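PDB 4DQN: putative branched-chain amino acid aminotransferase IlvE from Streptococcus mutans, which probably catalyses the pyridoxal-phosphate-dependent, reversible transfer of the amino group between isoleucine, leucine or valine and 2-oxoglutarate. Local coordinates for residues H219-E223 and D272-L278; K20-R24 and A113-Y117. All coordinates share one frame; numbering follows the deposited sequence.

Contact 1: H219-E223 and D272-L278; sequences HTKIE and DVCVDEL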
loop_
_atom_site.group_PDB
_atom_site.type_symbol
_atom_site.label_atom_id
_atom_site.label_comp_id
_atom_site.label_asym_id
_atom_site.label_seq_id
_atom_site.Cartn_x
_atom_site.Cartn_y
_atom_site.Cartn_z
ATOM N N HIS A 219 -15.184 12.318 9.435
ATOM C CA HIS A 219 -15.727 11.194 10.203
ATOM C C HIS A 219 -17.178 11.434 10.614
ATOM O O HIS A 219 -17.527 11.347 11.793
ATOM C CB HIS A 219 -14.843 10.871 11.418
ATOM C CG HIS A 219 -13.630 10.064 11.075
ATOM N ND1 HIS A 219 -13.461 8.755 11.480
ATOM C CD2 HIS A 219 -12.531 10.372 10.343
ATOM C CE1 HIS A 219 -12.313 8.295 11.016
ATOM N NE2 HIS A 219 -11.730 9.256 10.319
ATOM N N THR A 220 -18.019 11.739 9.629
ATOM C CA THR A 220 -19.435 11.955 9.894
ATOM C C THR A 220 -20.332 11.181 8.915
ATOM O O THR A 220 -21.545 11.064 9.119
ATOM C CB THR A 220 -19.765 13.449 9.839
ATOM O OG1 THR A 220 -21.074 13.668 10.378
ATOM C CG2 THR A 220 -19.716 13.934 8.411
ATOM N N LYS A 221 -19.721 10.643 7.859
ATOM C CA LYS A 221 -20.454 9.937 6.812
ATOM C C LYS A 221 -19.824 8.570 6.582
ATOM O O LYS A 221 -18.604 8.413 6.686
ATOM C CB LYS A 221 -20.400 10.737 5.513
ATOM C CG LYS A 221 -20.943 12.149 5.622
ATOM C CD LYS A 221 -20.598 12.964 4.379
ATOM C CE LYS A 221 -19.091 12.982 4.165
ATOM N NZ LYS A 221 -18.684 13.667 2.906
ATOM N N ILE A 222 -20.655 7.582 6.272
ATOM C CA ILE A 222 -20.177 6.224 6.038
ATOM C C ILE A 222 -19.476 6.124 4.692
ATOM O O ILE A 222 -19.956 6.658 3.686
ATOM C CB ILE A 222 -21.338 5.202 6.098
ATOM C CG1 ILE A 222 -21.868 5.092 7.530
ATOM C CG2 ILE A 222 -20.888 3.831 5.615
ATOM C CD1 ILE A 222 -23.035 4.113 7.673
ATOM N N GLU A 223 -18.331 5.449 4.680
ATOM C CA GLU A 223 -17.603 5.207 3.446
ATOM C C GLU A 223 -17.857 3.795 2.953
ATOM O O GLU A 223 -18.479 3.583 1.903
ATOM C CB GLU A 223 -16.107 5.377 3.681
ATOM C CG GLU A 223 -15.696 6.799 3.958
ATOM C CD GLU A 223 -15.090 7.472 2.759
ATOM O OE1 GLU A 223 -14.012 7.029 2.311
ATOM O OE2 GLU A 223 -15.694 8.444 2.262
ATOM N N ASP A 272 -24.800 10.872 0.298
ATOM C CA ASP A 272 -24.114 10.679 1.563
ATOM C C ASP A 272 -25.034 10.036 2.607
ATOM O O ASP A 272 -26.268 10.155 2.543
ATOM C CB ASP A 272 -23.384 11.936 2.055
ATOM C CG ASP A 272 -24.284 13.131 2.163
ATOM O OD1 ASP A 272 -25.465 12.953 2.534
ATOM O OD2 ASP A 272 -23.801 14.252 1.884
ATOM N N VAL A 273 -24.418 9.292 3.516
ATOM C CA VAL A 273 -25.125 8.560 4.552
ATOM C C VAL A 273 -24.497 8.996 5.867
ATOM O O VAL A 273 -23.345 8.665 6.138
ATOM C CB VAL A 273 -24.948 7.034 4.372
ATOM C CG1 VAL A 273 -25.572 6.265 5.539
ATOM C CG2 VAL A 273 -25.542 6.568 3.037
ATOM N N CYS A 274 -25.228 9.764 6.668
ATOM C CA CYS A 274 -24.652 10.329 7.885
ATOM C C CYS A 274 -24.789 9.357 9.037
ATOM O O CYS A 274 -25.837 8.730 9.194
ATOM C CB CYS A 274 -25.317 11.659 8.235
ATOM S SG CYS A 274 -25.208 12.855 6.889
ATOM N N VAL A 275 -23.736 9.231 9.845
ATOM C CA VAL A 275 -23.761 8.284 10.960
ATOM C C VAL A 275 -24.742 8.682 12.043
ATOM O O VAL A 275 -25.008 7.897 12.963
ATOM C CB VAL A 275 -22.382 8.099 11.629
ATOM C CG1 VAL A 275 -21.539 7.159 10.827
ATOM C CG2 VAL A 275 -21.681 9.449 11.868
ATOM N N ASP A 276 -25.260 9.901 11.950
ATOM C CA ASP A 276 -26.184 10.396 12.965
ATOM C C ASP A 276 -27.631 10.183 12.553
ATOM O O ASP A 276 -28.549 10.498 13.311
ATOM C CB ASP A 276 -25.928 11.874 13.249
ATOM C CG ASP A 276 -24.522 12.131 13.739
ATOM O OD1 ASP A 276 -24.220 11.768 14.900
ATOM O OD2 ASP A 276 -23.717 12.697 12.963
ATOM N N GLU A 277 -27.828 9.634 11.355
ATOM C CA GLU A 277 -29.170 9.418 10.806
ATOM C C GLU A 277 -29.421 7.941 10.481
ATOM O O GLU A 277 -30.092 7.636 9.502
ATOM C CB GLU A 277 -29.378 10.272 9.535
ATOM C CG GLU A 277 -28.453 9.872 8.362
ATOM C CD GLU A 277 -28.708 10.629 7.068
ATOM O OE1 GLU A 277 -29.399 11.683 7.112
ATOM O OE2 GLU A 277 -28.200 10.162 6.008
ATOM N N LEU A 278 -28.898 7.023 11.291
ATOM C CA LEU A 278 -29.040 5.594 10.987
ATOM C C LEU A 278 -30.493 5.103 11.013
ATOM O O LEU A 278 -30.840 4.149 10.313
ATOM C CB LEU A 278 -28.162 4.737 11.906
ATOM C CG LEU A 278 -26.650 4.933 11.764
ATOM C CD1 LEU A 278 -25.887 4.014 12.698
ATOM C CD2 LEU A 278 -26.215 4.703 10.335
HETATM O O HOH W 1 -21.734 8.806 3.013
#
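T220 and I222 grip the loop 272-278 through two backbone hydrogen bonds. V275 N donates to T220 O over 2.9 Å with an angle of 169° at the hydrogen. I222 N donates to V273 O, also over 2.9 Å, and meets it nearly head-on. Between them K221 and C274 face each other as a non-hydrogen-bonded antiparallel pair. K221 CA comes to 3.2 Å from V273 O in a CA-H...O contact. One water extends the join: it donates to I222 O and accepts from V273 N.

I222 carries the apolar side of the contact. Its CG1 branch lies beside its own backbone N (chi1 -69°), and the extended chain brings CD1 forward. CG1 packs on CG1 of V275, and CD1 lies 4.0 Å from V273 CG1. L278 closes the far end; the two side chains cross at about a right angle, CD2 of L278 near CD1 of I222. K221 CD touches D272 CB, while K221 NZ and D272 OD2 stay 5.3 Å apart, too far for a salt bridge.

This is a single antiparallel bridge, by which the loop between strands 267-270 and 281-288 joins the chain that runs into strand 222-225, itself part of the mixed sheet of the class IV aminotransferase fold. Strand 211-214 flanks that strand, and its L214 touches both I222 and V275. F230 of strand 228-234 packs on I222 and V273.

The loop is shaped by a type I turn from C274 to E277. E277 OE2 takes the C274 N-H at 3.1 Å, from above the carboxylate plane. On the other segment, OD1 of D215 accepts from the backbone N of both T220 and K221.

Contact 2: K20-R24 and A113-Y117; sequences KLPFR and ANEEY
F23 and A113 bring the two backbones closest, with 6.4 Å between their CA atoms. Segment 20-24 is irregular chain leading into strand 24-30. Across from it helix 100-113 ends: N114 is the first residue to leave helical geometry, and a 3-10 turn follows from 115 to 117. Y117 N bonds back to N114 O, and that oxygen also lies at the edge of the Y117 ring, in its plane.

The polar centre is the N114 side chain, which reads both backbone groups of F23. ND2 donates to F23 O over 2.9 Å at 160°, and this oxygen lies close to the amide plane. OD1 accepts a weak bond from F23 N at 3.3 Å. P22 CD sits against the same OD1. ND2 also bonds to V110 O, in the last turn of the helix.

Y117 and L21 make the apolar half. CB of Y117 points toward segment 20-24, and CG stands beside the backbone N (chi1 -68°), which lays the ring alongside L21. L21 CG rides over one ring face, 3.9 Å from the centroid and 14° off the normal. L21 CD2 reaches past it to Y117 CB at 3.8 Å. P22 CD packs obliquely on the ring at CE1, 3.5 Å away. At the other end F23 CB meets A113 CB at 3.9 Å, and CD2 of its ring comes obliquely near A113 O. L127 of strand 126-136 touches both L21 and Y117. In the model R24 NH1 forms a salt bridge with E49 of the second subunit.

The two ND2 bonds, with the weak one to OD1, should set which way round the N114 amide lies. That side chain thus gives the polar link between helix end and strand lead-in, while carbons of L21 and P22 lie against its OD1.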
loop_
_atom_site.group_PDB
_atom_site.type_symbol
_atom_site.label_atom_id
_atom_site.label_comp_id
_atom_site.label_asym_id
_atom_site.label_seq_id
_atom_site.Cartn_x
_atom_site.Cartn_y
_atom_site.Cartn_z
ATOM N N LYS A 20 -4.560 -23.898 -5.016
ATOM C CA LYS A 20 -3.664 -23.906 -6.174
ATOM C C LYS A 20 -4.224 -24.775 -7.296
ATOM O O LYS A 20 -4.121 -26.001 -7.253
ATOM C CB LYS A 20 -2.280 -24.408 -5.763
ATOM C CG LYS A 20 -1.237 -24.334 -6.872
ATOM C CD LYS A 20 0.093 -24.908 -6.378
ATOM C CE LYS A 20 0.943 -25.370 -7.549
ATOM N NZ LYS A 20 1.811 -26.528 -7.168
ATOM N N LEU A 21 -4.815 -24.137 -8.300
ATOM C CA LEU A 21 -5.419 -24.852 -9.424
ATOM C C LEU A 21 -4.371 -25.133 -10.507
ATOM O O LEU A 21 -3.301 -24.522 -10.502
ATOM C CB LEU A 21 -6.609 -24.051 -9.985
ATOM C CG LEU A 21 -7.999 -24.439 -9.446
ATOM C CD1 LEU A 21 -8.002 -24.497 -7.940
ATOM C CD2 LEU A 21 -9.083 -23.472 -9.926
ATOM N N PRO A 22 -4.647 -26.083 -11.419
ATOM C CA PRO A 22 -3.617 -26.434 -12.411
ATOM C C PRO A 22 -3.095 -25.288 -13.294
ATOM O O PRO A 22 -1.890 -25.272 -13.550
ATOM C CB PRO A 22 -4.314 -27.483 -13.288
ATOM C CG PRO A 22 -5.328 -28.108 -12.387
ATOM C CD PRO A 22 -5.809 -26.990 -11.488
ATOM N N PHE A 23 -3.944 -24.361 -13.741
ATOM C CA PHE A 23 -3.491 -23.334 -14.689
ATOM C C PHE A 23 -3.831 -21.913 -14.248
ATOM O O PHE A 23 -4.899 -21.688 -13.678
ATOM C CB PHE A 23 -4.109 -23.588 -16.072
ATOM C CG PHE A 23 -3.733 -24.911 -16.655
ATOM C CD1 PHE A 23 -2.485 -25.092 -17.245
ATOM C CD2 PHE A 23 -4.609 -25.982 -16.591
ATOM C CE1 PHE A 23 -2.122 -26.326 -17.765
ATOM C CE2 PHE A 23 -4.255 -27.216 -17.111
ATOM C CZ PHE A 23 -3.010 -27.389 -17.695
ATOM N N ARG A 24 -2.912 -20.969 -14.486
ATOM C CA ARG A 24 -3.221 -19.536 -14.383
ATOM C C ARG A 24 -2.786 -18.897 -15.663
ATOM O O ARG A 24 -1.898 -19.415 -16.347
ATOM C CB ARG A 24 -2.395 -18.796 -13.330
ATOM C CG ARG A 24 -2.301 -19.369 -11.991
ATOM C CD ARG A 24 -0.926 -19.934 -11.765
ATOM N NE ARG A 24 -1.009 -21.346 -11.998
ATOM C CZ ARG A 24 -1.651 -22.178 -11.200
ATOM N NH1 ARG A 24 -2.244 -21.754 -10.077
ATOM N NH2 ARG A 24 -1.670 -23.452 -11.525
ATOM N N ALA A 113 -9.689 -23.353 -18.738
ATOM C CA ALA A 113 -8.581 -24.262 -18.439
ATOM C C ALA A 113 -8.807 -25.021 -17.134
ATOM O O ALA A 113 -8.233 -26.093 -16.915
ATOM C CB ALA A 113 -7.248 -23.499 -18.398
ATOM N N ASN A 114 -9.640 -24.450 -16.267
ATOM C CA ASN A 114 -9.932 -25.037 -14.957
ATOM C C ASN A 114 -11.426 -25.316 -14.788
ATOM O O ASN A 114 -11.938 -25.276 -13.668
ATOM C CB ASN A 114 -9.497 -24.075 -13.837
ATOM C CG ASN A 114 -8.002 -23.817 -13.830
ATOM O OD1 ASN A 114 -7.223 -24.669 -13.410
ATOM N ND2 ASN A 114 -7.595 -22.630 -14.273
ATOM N N GLU A 115 -12.125 -25.617 -15.880
ATOM C CA GLU A 115 -13.594 -25.663 -15.837
ATOM C C GLU A 115 -14.138 -26.722 -14.898
ATOM O O GLU A 115 -15.252 -26.596 -14.368
ATOM C CB GLU A 115 -14.204 -25.815 -17.242
ATOM C CG GLU A 115 -15.685 -25.385 -17.278
ATOM C CD GLU A 115 -16.243 -25.131 -18.678
ATOM O OE1 GLU A 115 -15.627 -24.362 -19.456
ATOM O OE2 GLU A 115 -17.322 -25.685 -18.990
ATOM N N GLU A 116 -13.353 -27.761 -14.661
ATOM C CA GLU A 116 -13.819 -28.825 -13.792
ATOM C C GLU A 116 -13.824 -28.359 -12.331
ATOM O O GLU A 116 -14.376 -29.031 -11.454
ATOM C CB GLU A 116 -12.993 -30.102 -14.010
ATOM C CG GLU A 116 -11.532 -30.028 -13.529
ATOM C CD GLU A 116 -10.579 -29.252 -14.457
ATOM O OE1 GLU A 116 -11.027 -28.577 -15.416
ATOM O OE2 GLU A 116 -9.351 -29.320 -14.213
ATOM N N TYR A 117 -13.238 -27.190 -12.064
ATOM C CA TYR A 117 -13.276 -26.633 -10.705
ATOM C C TYR A 117 -14.411 -25.631 -10.496
ATOM O O TYR A 117 -14.627 -25.146 -9.379
ATOM C CB TYR A 117 -11.931 -25.983 -10.332
ATOM C CG TYR A 117 -10.812 -26.977 -10.177
ATOM C CD1 TYR A 117 -10.038 -27.350 -11.268
ATOM C CD2 TYR A 117 -10.529 -27.544 -8.943
ATOM C CE1 TYR A 117 -9.021 -28.262 -11.138
ATOM C CE2 TYR A 117 -9.505 -28.458 -8.801
ATOM C CZ TYR A 117 -8.760 -28.811 -9.910
ATOM O OH TYR A 117 -7.733 -29.718 -9.796
#

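Contacts 1 and 2 lie on opposite sides of the chain's centre. Their centres are 43 Å apart and their nearest atoms about 31 Å, so they do not touch. They come in series: contact 2 (20-24 with 113-117) closes before contact 1 (219-223 with 272-278) opens. Contact 2 belongs with the antiparallel sheet that contains strands 24-30 and 126-136. Contact 1 belongs with the mixed sheet that contains strands 222-225 and 281-288. Each joins a loop to the approach of a strand within its own part of the two-domain fold. K188, predicted to carry the pyridoxal phosphate, falls between them in sequence, and both contacts lie away from it.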